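Local coordinates for tricorn protease (PDB 1K32), which acts as a hexameric serine protease that probably degrades peptides released by the proteasome, as part of a protein disassembly line, at residues C135-E140 against F146-L151; N57-P62 against A112-D117; L593-V598 against T604-N609; V624-D627 against I631-F634; G851-I856 against D1027-E1032. All blocks are in the same frame, centred on the assembly; numbering follows the deposited sequence.

Interaction 1: C135-E140 against F146-L151; sequences CLYRVE and FVPLNL
Arg138 and Val147 form a hydrogen-bonded pair in the antiparallel hairpin of strands 135-140 and 145-148, the outer half of a blade in the six-bladed beta-propeller. Two reciprocal backbone bonds join the pair: Arg138 N donates to Val147 O at 2.7 Å, and Val147 N returns a nearly straight bond to Arg138 O (177° at the hydrogen). The Arg138 side chain then stays beside its partner. CB passes the Val147 carbonyl O; CG leaves anti to the backbone N (chi1 173°), and CD reaches the loop at Asp115. The chain bends at chi3, which lays one face of the guanidinium over Val147 CB. At the tip NH1 lies 3.7 Å from Val147 CG1, NH2 touches Leu149 CD2 at 3.9 Å, and a long salt bridge reaches from NH1 to Glu140 OE1. Glu140 OE2 has Asn145 ND2 as its hydrogen-bond partner. The other sheet face carries Tyr137, whose CE1 meets Pro148 CB at 3.8 Å while its OH bonds Gln128. Beyond Pro148, Leu149 N still donates to Leu136 O at 3.0 Å, and the same carbonyl takes a hydrogen bond from a water that accepts from Asn150 N; a second water accepts from both Leu136 N and Leu151 N.

Interaction 2: N57-P62 against A112-D117; sequences NARFFP and AGFDPD
At the seam between two successive blades of the six-bladed beta-propeller, Phe114 of one innermost strand inserts its ring among Arg59, Phe61 and Pro62 at the end of the preceding blade's innermost strand. The two aromatic rings form an edge-to-face pair, centroids 5.0 Å apart and planes at 56°. Phe114 CE2 points at the middle of the Phe61 ring, only 3.7 Å from Phe61 CD2. Two CH-pi contacts reach the face of Phe114, from Phe61 CA and from Pro62 CD, the latter 4.2 Å from the ring centroid. Arg59 approaches differently. Its chain, folded at chi2 and chi3 (both near -65°), turns back so that one face of the guanidinium receives the ring edge; Phe114 CE1 is 3.8 Å from NH1, with guanidinium and ring nearly perpendicular at 87°. A water accepts from Arg59 NH2 at 3.2 Å and donates to Ala112 O, a polar bridge across the seam. Ala112 and Gly113 form a classic beta bulge opposite Ile121. Behind these contacts, Phe114 and Phe61 both rest on Leu120 of strand 120-124, Phe61 meets Phe84 edge-to-face and Ala68 of strand 66-73, and Arg59 lies on Asn253 of strand 249-254.

Interaction 3: L593-V598 against T604-N609; sequences LLKYDV and TEVKNN
Val606 is the side chain that fills the space between Leu593 and Lys595. Its CG2 comes to 3.5 Å from Lys595 CB, while its CG1 runs alongside Leu593, 4.1 Å from that residue's CD2. With CG1 of Val606 anti to the backbone N (chi1 180°), the two methyl branches are split between these neighbours. Next to it, Thr604 lies parallel to the start of the Lys595 chain, OG1 3.6 Å from CB. On the opposite sheet face, Leu594 CD2 reaches over to Glu605 CA at 4.1 Å. Four backbone bonds hold these groups in register. Lys595 and Thr604 exchange a reciprocal pair, Lys595 N to Thr604 O being 2.7 Å. Further along, Val606 N donates to Leu593 O and Leu593 N donates to Lys607 O, 2.8 Å long with 173° at the hydrogen. Val606 and Lys607 thus both face Leu593, which shifts the register by one residue. Farther out, Leu593 and Val606 pack on Leu570 of strand 568-573, and Lys607 NZ makes a salt bridge to Glu642 in the next blade. The outer hairpin of a four-stranded blade in the seven-bladed beta-propeller is here interrupted by a classic beta bulge.

Interaction 4: V624-D627 against I631-F634; sequences VRKD and IYTF
Val624 pairs with Tyr632 in the central hairpin, strands 621-626 and 631-635, of the last four-stranded blade of the seven-bladed beta-propeller. Backbone bonding is reciprocal: Val624 N donates to Tyr632 O at 2.9 Å, and Tyr632 N donates to Val624 O at 2.8 Å. The same Val624 O also receives a CA-H...O contact from Ile631 CA at 3.3 Å, so one carbonyl takes two hydrogens from the neighbouring strand.

Charge meets aromatic surface on the Val624 side of the sheet. Lys626, extended beyond CG, crosses the Tyr632 ring at about a right angle. Its CD passes 3.6 Å from CE1 of Tyr632, CE makes a CH-pi contact over the face, and NZ stands 4.6 Å from the ring centroid, only 6° off the normal, as a cation-pi partner. The ammonium also forms a salt bridge to Glu642, which together with the ring should fix its position. Tyr632 OH is itself bonded to Asp628 OD2.

On the opposite face an arginine is stacked on an aliphatic chain. Arg625 bends at chi2 and chi3 (86° and 66°), bringing its guanidinium flat over Ile631; CG1 of Ile631 sits beneath the centre of the group, 3.7 Å from NH2. Gly629 O accepts a hydrogen bond from that NH2, which should limit rotation of the group.

Purely apolar contact completes the hairpin. Val624 CG2 lies 4.0 Å from Tyr632 CB, and the other methyl, CG1, meets the edge of the Phe634 ring, 3.9 Å from CE1.

Interaction 5: G851-I856 against D1027-E1032; sequences GTIGYI and DALIEE
Ile853, at the start of strand 853-857, faces Leu1029 of helix 1020-1032, and their CA atoms, 7.8 Å apart, are the closest of the two segments, a spacing that brings only side chains into touch. The meeting is entirely aliphatic. Ile853 supplies all of the strand's contacts, sending two branches to the helix. The longer one ends in CD1, which lies 3.6 Å from Leu1029 CB and 3.8 Å from Ile1030 CG1, so this methyl is set against two consecutive helix residues. The shorter branch, CG2, meets CD1 of Leu1029 at 3.8 Å. This division follows from the torsions of Ile853: CG1 is anti to the carbonyl carbon (chi1 -57°) and CD1 continues in an extended chain (chi2 170°), which carries the methyl out to the helix surface, while CG2 stays closer to its own strand. Leu1029 runs obliquely to Ile853, offering its CB to one branch and its tip to the other. Ile1030 crosses the isoleucine at about a right angle and makes the smaller contribution, at the solvent-exposed margin of the contact.

Strand 853-857 is an outermost strand of the five-stranded parallel sheet in the S41 peptidase region, of the ClpP/crotonase-like clan, and its neighbour is strand 881-885. Ile853 also packs on Ile883 there and on Val845 of helix 830-848. Leu1029 reaches Ile883 as well, and further Lys928 and Ile930 of strand 928-933. The C-terminal helix therefore lies over several strands of the sheet, tied to the end of helix 830-848 by a salt bridge from Asp1027 to Arg848.

How the interactions relate
From the N terminus, the residue ranges run in series, with none nested or crossed. Interaction 2 comes first, closing a loop of about 50 residues between two successive blades of the six-bladed propeller. Interaction 1 follows as a short hairpin in the second of these blades and touches interaction 2 through Leu136 with Ala112 and Arg138 with Asp115. Interactions 3 and 4 are hairpins in the last two blades of the seven-bladed propeller, on the opposite side of the chain's centre; they meet where Asn609 O probably accepts a hydrogen bond from Asp627 N. Interaction 5 closes the longest loop, some 170 residues, bringing the C-terminal helix onto the parallel sheet of the peptidase.

Interaction 1: C135-E140 against F146-L151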
# COMPACT_ATOMS: atom_id res chain seq x y z
N CYS A 135 11.17 -43.46 -45.92
CA CYS A 135 11.65 -44.83 -46.00
C CYS A 135 10.55 -45.87 -46.05
O CYS A 135 9.43 -45.62 -45.62
CB CYS A 135 12.58 -45.10 -44.80
SG CYS A 135 14.05 -44.05 -44.84
N LEU A 136 10.87 -47.05 -46.58
CA LEU A 136 9.92 -48.16 -46.70
C LEU A 136 10.00 -49.13 -45.52
O LEU A 136 11.10 -49.49 -45.07
CB LEU A 136 10.18 -48.94 -47.98
CG LEU A 136 10.04 -48.15 -49.28
CD1 LEU A 136 10.37 -49.04 -50.46
CD2 LEU A 136 8.62 -47.59 -49.39
N TYR A 137 8.84 -49.56 -45.04
CA TYR A 137 8.76 -50.51 -43.94
C TYR A 137 7.64 -51.51 -44.20
O TYR A 137 6.58 -51.15 -44.73
CB TYR A 137 8.44 -49.78 -42.62
CG TYR A 137 9.41 -48.71 -42.21
CD1 TYR A 137 10.39 -48.95 -41.25
CD2 TYR A 137 9.35 -47.43 -42.78
CE1 TYR A 137 11.27 -47.96 -40.85
CE2 TYR A 137 10.23 -46.42 -42.39
CZ TYR A 137 11.19 -46.70 -41.42
OH TYR A 137 12.04 -45.71 -41.01
N ARG A 138 7.86 -52.77 -43.84
CA ARG A 138 6.82 -53.77 -43.99
C ARG A 138 6.08 -53.69 -42.66
O ARG A 138 6.71 -53.68 -41.61
CB ARG A 138 7.38 -55.18 -44.16
CG ARG A 138 6.28 -56.23 -44.13
CD ARG A 138 6.75 -57.63 -44.52
NE ARG A 138 7.72 -58.18 -43.57
CZ ARG A 138 9.03 -58.06 -43.71
NH1 ARG A 138 9.84 -58.58 -42.81
NH2 ARG A 138 9.52 -57.43 -44.77
N VAL A 139 4.75 -53.62 -42.71
CA VAL A 139 3.98 -53.53 -41.48
C VAL A 139 3.65 -54.92 -40.93
O VAL A 139 3.31 -55.84 -41.69
CB VAL A 139 2.66 -52.77 -41.71
CG1 VAL A 139 1.90 -52.64 -40.38
CG2 VAL A 139 2.95 -51.38 -42.31
N GLU A 140 3.75 -55.06 -39.61
CA GLU A 140 3.48 -56.33 -38.97
C GLU A 140 2.48 -56.17 -37.82
O GLU A 140 2.50 -55.17 -37.09
CB GLU A 140 4.78 -56.95 -38.43
CG GLU A 140 5.77 -57.37 -39.51
CD GLU A 140 7.01 -58.10 -38.96
OE1 GLU A 140 7.63 -58.86 -39.72
OE2 GLU A 140 7.37 -57.92 -37.79
N PHE A 146 7.51 -52.50 -37.17
CA PHE A 146 7.77 -52.06 -38.54
C PHE A 146 9.17 -52.52 -38.91
O PHE A 146 10.13 -52.28 -38.19
CB PHE A 146 7.68 -50.53 -38.66
CG PHE A 146 6.34 -49.98 -38.31
CD1 PHE A 146 5.98 -49.78 -36.98
CD2 PHE A 146 5.40 -49.70 -39.30
CE1 PHE A 146 4.71 -49.31 -36.65
CE2 PHE A 146 4.14 -49.24 -38.98
CZ PHE A 146 3.78 -49.04 -37.66
N VAL A 147 9.25 -53.20 -40.05
CA VAL A 147 10.51 -53.73 -40.52
C VAL A 147 10.97 -52.92 -41.73
O VAL A 147 10.32 -52.92 -42.77
CB VAL A 147 10.36 -55.21 -40.95
CG1 VAL A 147 11.69 -55.74 -41.41
CG2 VAL A 147 9.78 -56.05 -39.80
N PRO A 148 12.11 -52.23 -41.60
CA PRO A 148 12.66 -51.41 -42.68
C PRO A 148 13.18 -52.26 -43.83
O PRO A 148 13.81 -53.30 -43.61
CB PRO A 148 13.77 -50.61 -41.98
CG PRO A 148 14.27 -51.58 -40.96
CD PRO A 148 12.98 -52.18 -40.40
N LEU A 149 12.91 -51.84 -45.06
CA LEU A 149 13.39 -52.59 -46.21
C LEU A 149 14.76 -52.10 -46.60
O LEU A 149 15.47 -52.76 -47.35
CB LEU A 149 12.41 -52.44 -47.38
CG LEU A 149 10.96 -52.85 -47.08
CD1 LEU A 149 10.21 -53.00 -48.39
CD2 LEU A 149 10.93 -54.18 -46.29
N ASN A 150 15.13 -50.93 -46.09
CA ASN A 150 16.44 -50.32 -46.34
C ASN A 150 16.77 -50.13 -47.80
O ASN A 150 17.89 -50.43 -48.23
CB ASN A 150 17.52 -51.18 -45.69
CG ASN A 150 17.38 -51.22 -44.20
OD1 ASN A 150 17.53 -52.27 -43.58
ND2 ASN A 150 17.08 -50.08 -43.60
N LEU A 151 15.81 -49.63 -48.57
CA LEU A 151 16.02 -49.40 -49.99
C LEU A 151 16.12 -47.90 -50.27
O LEU A 151 16.10 -47.47 -51.43
CB LEU A 151 14.88 -50.03 -50.78
CG LEU A 151 14.80 -51.56 -50.70
CD1 LEU A 151 13.40 -52.06 -51.08
CD2 LEU A 151 15.85 -52.16 -51.61
O HOH W 1 13.62 -48.62 -44.88
O HOH W 2 13.47 -47.89 -47.69

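Interaction 2: N57-P62 against A112-D117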
# COMPACT_ATOMS: atom_id res chain seq x y z
N ASN A 57 -6.10 -41.00 -49.79
CA ASN A 57 -5.65 -42.22 -50.44
C ASN A 57 -6.24 -43.45 -49.76
O ASN A 57 -6.44 -43.46 -48.55
CB ASN A 57 -4.12 -42.31 -50.41
CG ASN A 57 -3.57 -43.35 -51.38
OD1 ASN A 57 -4.15 -43.58 -52.44
ND2 ASN A 57 -2.44 -43.99 -51.03
N ALA A 58 -6.55 -44.47 -50.55
CA ALA A 58 -7.13 -45.72 -50.04
C ALA A 58 -6.71 -46.81 -51.00
O ALA A 58 -6.91 -46.68 -52.21
CB ALA A 58 -8.65 -45.62 -49.98
N ARG A 59 -6.14 -47.88 -50.46
CA ARG A 59 -5.64 -48.99 -51.26
C ARG A 59 -6.18 -50.34 -50.83
O ARG A 59 -6.10 -50.70 -49.65
CB ARG A 59 -4.11 -49.04 -51.19
CG ARG A 59 -3.38 -47.90 -51.90
CD ARG A 59 -3.59 -47.98 -53.41
NE ARG A 59 -3.03 -49.20 -53.96
CZ ARG A 59 -1.72 -49.43 -54.11
NH1 ARG A 59 -1.30 -50.57 -54.62
NH2 ARG A 59 -0.85 -48.50 -53.75
N PHE A 60 -6.72 -51.09 -51.78
CA PHE A 60 -7.23 -52.44 -51.53
C PHE A 60 -6.04 -53.35 -51.24
O PHE A 60 -5.01 -53.23 -51.89
CB PHE A 60 -7.91 -53.05 -52.78
CG PHE A 60 -9.33 -52.61 -53.02
CD1 PHE A 60 -9.64 -51.78 -54.10
CD2 PHE A 60 -10.36 -53.09 -52.23
CE1 PHE A 60 -10.97 -51.44 -54.38
CE2 PHE A 60 -11.70 -52.76 -52.51
CZ PHE A 60 -12.00 -51.94 -53.59
N PHE A 61 -6.18 -54.26 -50.28
CA PHE A 61 -5.11 -55.21 -50.05
C PHE A 61 -5.25 -56.16 -51.24
O PHE A 61 -6.32 -56.22 -51.86
CB PHE A 61 -5.31 -55.97 -48.73
CG PHE A 61 -4.66 -55.32 -47.56
CD1 PHE A 61 -5.16 -54.13 -47.04
CD2 PHE A 61 -3.54 -55.89 -46.96
CE1 PHE A 61 -4.55 -53.52 -45.94
CE2 PHE A 61 -2.93 -55.29 -45.86
CZ PHE A 61 -3.43 -54.10 -45.35
N PRO A 62 -4.20 -56.92 -51.57
CA PRO A 62 -4.20 -57.86 -52.69
C PRO A 62 -5.45 -58.73 -52.91
O PRO A 62 -5.88 -58.92 -54.05
CB PRO A 62 -2.94 -58.71 -52.44
CG PRO A 62 -2.72 -58.56 -50.95
CD PRO A 62 -2.98 -57.10 -50.76
N ALA A 112 2.71 -47.64 -49.67
CA ALA A 112 3.69 -47.65 -50.76
C ALA A 112 3.46 -48.81 -51.73
O ALA A 112 3.82 -48.73 -52.91
CB ALA A 112 5.09 -47.72 -50.19
N GLY A 113 2.86 -49.88 -51.21
CA GLY A 113 2.60 -51.06 -52.02
C GLY A 113 2.38 -52.29 -51.15
O GLY A 113 2.28 -52.19 -49.92
N PHE A 114 2.29 -53.44 -51.79
CA PHE A 114 2.09 -54.70 -51.08
C PHE A 114 3.07 -55.73 -51.62
O PHE A 114 3.23 -55.87 -52.84
CB PHE A 114 0.66 -55.20 -51.24
CG PHE A 114 -0.38 -54.21 -50.81
CD1 PHE A 114 -0.85 -53.24 -51.69
CD2 PHE A 114 -0.89 -54.24 -49.51
CE1 PHE A 114 -1.81 -52.32 -51.30
CE2 PHE A 114 -1.85 -53.32 -49.10
CZ PHE A 114 -2.31 -52.36 -50.00
N ASP A 115 3.72 -56.45 -50.71
CA ASP A 115 4.68 -57.45 -51.13
C ASP A 115 3.96 -58.69 -51.64
O ASP A 115 2.74 -58.79 -51.56
CB ASP A 115 5.66 -57.77 -49.98
CG ASP A 115 5.02 -58.56 -48.85
OD1 ASP A 115 5.59 -58.55 -47.74
OD2 ASP A 115 3.98 -59.21 -49.07
N PRO A 116 4.71 -59.65 -52.22
CA PRO A 116 4.12 -60.88 -52.74
C PRO A 116 3.25 -61.66 -51.75
O PRO A 116 2.30 -62.32 -52.15
CB PRO A 116 5.33 -61.67 -53.22
CG PRO A 116 6.27 -60.57 -53.67
CD PRO A 116 6.15 -59.59 -52.51
N ASP A 117 3.58 -61.59 -50.46
CA ASP A 117 2.82 -62.30 -49.43
C ASP A 117 1.53 -61.55 -49.09
O ASP A 117 0.67 -62.06 -48.39
CB ASP A 117 3.67 -62.46 -48.16
CG ASP A 117 4.76 -63.52 -48.30
OD1 ASP A 117 5.61 -63.63 -47.39
OD2 ASP A 117 4.77 -64.24 -49.32
O HOH W 3 1.94 -49.55 -54.99

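Interaction 3: L593-V598 against T604-N609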
# COMPACT_ATOMS: atom_id res chain seq x y z
N LEU A 593 4.96 -1.50 -24.41
CA LEU A 593 4.58 -0.10 -24.57
C LEU A 593 5.29 0.66 -23.48
O LEU A 593 5.12 0.38 -22.29
CB LEU A 593 3.07 0.07 -24.43
CG LEU A 593 2.53 1.47 -24.71
CD1 LEU A 593 2.79 1.84 -26.18
CD2 LEU A 593 1.05 1.51 -24.40
N LEU A 594 6.11 1.63 -23.88
CA LEU A 594 6.87 2.41 -22.92
C LEU A 594 6.35 3.83 -22.85
O LEU A 594 5.77 4.34 -23.81
CB LEU A 594 8.35 2.41 -23.31
CG LEU A 594 9.02 1.04 -23.37
CD1 LEU A 594 10.40 1.16 -23.99
CD2 LEU A 594 9.10 0.44 -21.97
N LYS A 595 6.57 4.46 -21.71
CA LYS A 595 6.14 5.84 -21.51
C LYS A 595 7.36 6.67 -21.16
O LYS A 595 8.05 6.40 -20.18
CB LYS A 595 5.12 5.90 -20.37
CG LYS A 595 4.61 7.29 -20.04
CD LYS A 595 3.63 7.18 -18.87
CE LYS A 595 3.08 8.54 -18.45
NZ LYS A 595 2.21 8.41 -17.24
N TYR A 596 7.62 7.68 -21.97
CA TYR A 596 8.74 8.59 -21.75
C TYR A 596 8.20 9.91 -21.24
O TYR A 596 7.44 10.59 -21.92
CB TYR A 596 9.49 8.81 -23.07
CG TYR A 596 10.51 9.93 -23.05
CD1 TYR A 596 10.14 11.24 -23.34
CD2 TYR A 596 11.85 9.68 -22.77
CE1 TYR A 596 11.08 12.27 -23.36
CE2 TYR A 596 12.80 10.70 -22.79
CZ TYR A 596 12.41 11.99 -23.08
OH TYR A 596 13.34 13.00 -23.11
N ASP A 597 8.57 10.25 -20.01
CA ASP A 597 8.12 11.49 -19.41
C ASP A 597 9.04 12.60 -19.91
O ASP A 597 10.22 12.62 -19.60
CB ASP A 597 8.16 11.38 -17.88
CG ASP A 597 7.64 12.63 -17.19
OD1 ASP A 597 8.42 13.59 -17.04
OD2 ASP A 597 6.45 12.65 -16.81
N VAL A 598 8.49 13.52 -20.70
CA VAL A 598 9.30 14.60 -21.25
C VAL A 598 9.92 15.46 -20.15
O VAL A 598 11.09 15.83 -20.24
CB VAL A 598 8.47 15.51 -22.19
CG1 VAL A 598 7.88 14.69 -23.32
CG2 VAL A 598 7.36 16.20 -21.41
N THR A 604 9.03 4.50 -18.34
CA THR A 604 8.37 3.45 -17.56
C THR A 604 7.58 2.52 -18.47
O THR A 604 7.21 2.90 -19.58
CB THR A 604 7.41 4.06 -16.51
OG1 THR A 604 6.47 4.93 -17.16
CG2 THR A 604 8.18 4.86 -15.47
N GLU A 605 7.33 1.31 -17.99
CA GLU A 605 6.58 0.32 -18.75
C GLU A 605 5.09 0.46 -18.49
O GLU A 605 4.65 0.43 -17.35
CB GLU A 605 7.03 -1.09 -18.37
CG GLU A 605 6.58 -2.17 -19.33
CD GLU A 605 7.13 -3.53 -18.96
OE1 GLU A 605 6.58 -4.16 -18.04
OE2 GLU A 605 8.13 -3.97 -19.58
N VAL A 606 4.32 0.60 -19.56
CA VAL A 606 2.88 0.75 -19.45
C VAL A 606 2.15 -0.57 -19.64
O VAL A 606 1.12 -0.82 -19.01
CB VAL A 606 2.33 1.75 -20.49
CG1 VAL A 606 0.83 1.89 -20.35
CG2 VAL A 606 3.01 3.09 -20.31
N LYS A 607 2.69 -1.42 -20.51
CA LYS A 607 2.07 -2.71 -20.80
C LYS A 607 3.09 -3.60 -21.51
O LYS A 607 3.84 -3.12 -22.35
CB LYS A 607 0.86 -2.50 -21.71
CG LYS A 607 -0.12 -3.65 -21.76
CD LYS A 607 -0.94 -3.74 -20.47
CE LYS A 607 -1.81 -2.51 -20.26
NZ LYS A 607 -2.75 -2.70 -19.11
N ASN A 608 3.11 -4.89 -21.17
CA ASN A 608 4.04 -5.81 -21.82
C ASN A 608 3.31 -6.97 -22.50
O ASN A 608 2.08 -7.03 -22.48
CB ASN A 608 5.07 -6.36 -20.82
CG ASN A 608 4.43 -7.17 -19.70
OD1 ASN A 608 3.24 -7.49 -19.73
ND2 ASN A 608 5.23 -7.52 -18.70
N ASN A 609 4.07 -7.87 -23.10
CA ASN A 609 3.52 -9.03 -23.79
C ASN A 609 2.57 -8.66 -24.92
O ASN A 609 1.59 -9.36 -25.18
CB ASN A 609 2.81 -9.94 -22.78
CG ASN A 609 3.76 -10.56 -21.78
OD1 ASN A 609 3.41 -10.81 -20.64
ND2 ASN A 609 4.99 -10.82 -22.22

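Interaction 4: V624-D627 against I631-F634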
# COMPACT_ATOMS: atom_id res chain seq x y z
N VAL A 624 -5.05 -3.38 -27.96
CA VAL A 624 -3.86 -4.18 -28.19
C VAL A 624 -4.20 -5.65 -28.32
O VAL A 624 -5.26 -6.10 -27.90
CB VAL A 624 -2.82 -4.05 -27.03
CG1 VAL A 624 -2.35 -2.61 -26.90
CG2 VAL A 624 -3.43 -4.56 -25.73
N ARG A 625 -3.27 -6.37 -28.93
CA ARG A 625 -3.36 -7.81 -29.08
C ARG A 625 -2.18 -8.25 -28.21
O ARG A 625 -1.11 -7.63 -28.27
CB ARG A 625 -3.13 -8.21 -30.54
CG ARG A 625 -2.81 -9.69 -30.75
CD ARG A 625 -4.05 -10.54 -30.88
NE ARG A 625 -4.81 -10.21 -32.08
CZ ARG A 625 -5.96 -10.78 -32.40
NH1 ARG A 625 -6.59 -10.42 -33.51
NH2 ARG A 625 -6.48 -11.71 -31.61
N LYS A 626 -2.38 -9.26 -27.38
CA LYS A 626 -1.30 -9.74 -26.54
C LYS A 626 -0.82 -11.10 -27.02
O LYS A 626 -1.40 -11.68 -27.94
CB LYS A 626 -1.74 -9.80 -25.08
CG LYS A 626 -2.07 -8.43 -24.51
CD LYS A 626 -2.23 -8.43 -23.00
CE LYS A 626 -2.57 -7.03 -22.51
NZ LYS A 626 -2.53 -6.92 -21.04
N ASP A 627 0.25 -11.60 -26.40
CA ASP A 627 0.82 -12.89 -26.78
C ASP A 627 -0.17 -14.02 -26.57
O ASP A 627 -0.06 -15.07 -27.20
CB ASP A 627 2.10 -13.14 -25.99
CG ASP A 627 1.86 -13.17 -24.49
OD1 ASP A 627 1.11 -12.30 -23.99
OD2 ASP A 627 2.43 -14.05 -23.81
N ILE A 631 -7.65 -9.82 -27.57
CA ILE A 631 -7.68 -8.38 -27.82
C ILE A 631 -8.14 -7.65 -26.55
O ILE A 631 -9.13 -8.01 -25.94
CB ILE A 631 -8.68 -8.04 -28.95
CG1 ILE A 631 -8.21 -8.68 -30.25
CG2 ILE A 631 -8.80 -6.53 -29.10
CD1 ILE A 631 -9.19 -8.54 -31.39
N TYR A 632 -7.40 -6.61 -26.18
CA TYR A 632 -7.74 -5.82 -24.99
C TYR A 632 -7.87 -4.33 -25.29
O TYR A 632 -7.34 -3.82 -26.27
CB TYR A 632 -6.70 -5.99 -23.90
CG TYR A 632 -6.52 -7.41 -23.41
CD1 TYR A 632 -5.80 -8.34 -24.15
CD2 TYR A 632 -7.04 -7.81 -22.18
CE1 TYR A 632 -5.59 -9.64 -23.68
CE2 TYR A 632 -6.84 -9.09 -21.69
CZ TYR A 632 -6.11 -10.00 -22.44
OH TYR A 632 -5.89 -11.26 -21.94
N THR A 633 -8.58 -3.65 -24.40
CA THR A 633 -8.78 -2.22 -24.55
C THR A 633 -8.64 -1.53 -23.20
O THR A 633 -9.15 -2.01 -22.19
CB THR A 633 -10.18 -1.91 -25.13
OG1 THR A 633 -10.33 -0.49 -25.26
CG2 THR A 633 -11.27 -2.45 -24.23
N PHE A 634 -7.93 -0.42 -23.18
CA PHE A 634 -7.74 0.34 -21.96
C PHE A 634 -7.58 1.82 -22.28
O PHE A 634 -7.10 2.18 -23.35
CB PHE A 634 -6.51 -0.17 -21.18
CG PHE A 634 -5.21 -0.10 -21.95
CD1 PHE A 634 -4.85 -1.11 -22.83
CD2 PHE A 634 -4.34 0.97 -21.77
CE1 PHE A 634 -3.64 -1.07 -23.52
CE2 PHE A 634 -3.12 1.03 -22.46
CZ PHE A 634 -2.77 0.01 -23.34

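Interaction 5: G851-I856 against D1027-E1032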
# COMPACT_ATOMS: atom_id res chain seq x y z
N GLY A 851 41.42 -37.68 -39.23
CA GLY A 851 41.55 -36.36 -38.66
C GLY A 851 42.02 -35.22 -39.55
O GLY A 851 42.42 -34.17 -39.05
N THR A 852 41.96 -35.41 -40.87
CA THR A 852 42.39 -34.37 -41.81
C THR A 852 41.22 -33.60 -42.44
O THR A 852 41.43 -32.54 -43.03
CB THR A 852 43.24 -34.97 -42.97
OG1 THR A 852 42.46 -35.93 -43.69
CG2 THR A 852 44.52 -35.65 -42.43
N ILE A 853 40.01 -34.11 -42.32
CA ILE A 853 38.86 -33.45 -42.94
C ILE A 853 37.70 -33.16 -41.98
O ILE A 853 37.34 -34.00 -41.16
CB ILE A 853 38.34 -34.28 -44.13
CG1 ILE A 853 39.47 -34.51 -45.15
CG2 ILE A 853 37.16 -33.55 -44.80
CD1 ILE A 853 39.12 -35.52 -46.24
N GLY A 854 37.15 -31.95 -42.09
CA GLY A 854 36.03 -31.55 -41.25
C GLY A 854 34.70 -31.69 -41.99
O GLY A 854 34.68 -31.91 -43.20
N TYR A 855 33.60 -31.52 -41.27
CA TYR A 855 32.28 -31.69 -41.86
C TYR A 855 31.24 -30.71 -41.32
O TYR A 855 31.20 -30.42 -40.12
CB TYR A 855 31.80 -33.13 -41.62
CG TYR A 855 30.38 -33.42 -42.08
CD1 TYR A 855 30.11 -33.76 -43.41
CD2 TYR A 855 29.32 -33.36 -41.19
CE1 TYR A 855 28.81 -34.04 -43.83
CE2 TYR A 855 28.02 -33.63 -41.60
CZ TYR A 855 27.77 -33.97 -42.92
OH TYR A 855 26.48 -34.28 -43.29
N ILE A 856 30.39 -30.23 -42.21
CA ILE A 856 29.33 -29.30 -41.85
C ILE A 856 28.07 -29.63 -42.65
O ILE A 856 28.15 -29.94 -43.85
CB ILE A 856 29.72 -27.83 -42.17
CG1 ILE A 856 30.87 -27.37 -41.27
CG2 ILE A 856 28.52 -26.89 -41.96
CD1 ILE A 856 31.31 -25.93 -41.57
N ASP A 1027 37.03 -39.21 -50.14
CA ASP A 1027 38.13 -39.70 -50.96
C ASP A 1027 38.67 -38.63 -51.90
O ASP A 1027 39.88 -38.53 -52.12
CB ASP A 1027 37.68 -40.92 -51.75
CG ASP A 1027 37.35 -42.10 -50.86
OD1 ASP A 1027 36.62 -43.01 -51.30
OD2 ASP A 1027 37.83 -42.11 -49.70
N ALA A 1028 37.77 -37.81 -52.45
CA ALA A 1028 38.17 -36.76 -53.38
C ALA A 1028 39.07 -35.74 -52.67
O ALA A 1028 40.08 -35.31 -53.23
CB ALA A 1028 36.94 -36.06 -53.97
N LEU A 1029 38.70 -35.37 -51.46
CA LEU A 1029 39.49 -34.41 -50.70
C LEU A 1029 40.82 -35.02 -50.27
O LEU A 1029 41.85 -34.34 -50.31
CB LEU A 1029 38.73 -33.91 -49.47
CG LEU A 1029 37.81 -32.70 -49.72
CD1 LEU A 1029 37.17 -32.29 -48.41
CD2 LEU A 1029 38.62 -31.54 -50.30
N ILE A 1030 40.81 -36.28 -49.85
CA ILE A 1030 42.04 -36.94 -49.44
C ILE A 1030 43.04 -36.88 -50.61
O ILE A 1030 44.23 -36.64 -50.40
CB ILE A 1030 41.79 -38.42 -49.06
CG1 ILE A 1030 40.96 -38.47 -47.77
CG2 ILE A 1030 43.11 -39.14 -48.84
CD1 ILE A 1030 40.61 -39.88 -47.33
N GLU A 1031 42.53 -37.08 -51.82
CA GLU A 1031 43.36 -37.03 -53.02
C GLU A 1031 43.90 -35.62 -53.24
O GLU A 1031 45.10 -35.41 -53.37
CB GLU A 1031 42.56 -37.48 -54.25
N GLU A 1032 42.99 -34.64 -53.29
CA GLU A 1032 43.39 -33.25 -53.49
C GLU A 1032 44.39 -32.82 -52.42
O GLU A 1032 45.30 -32.04 -52.70
CB GLU A 1032 42.17 -32.34 -53.44
CG GLU A 1032 41.22 -32.53 -54.59
CD GLU A 1032 40.07 -31.53 -54.57
OE1 GLU A 1032 40.36 -30.32 -54.45
OE2 GLU A 1032 38.90 -31.96 -54.67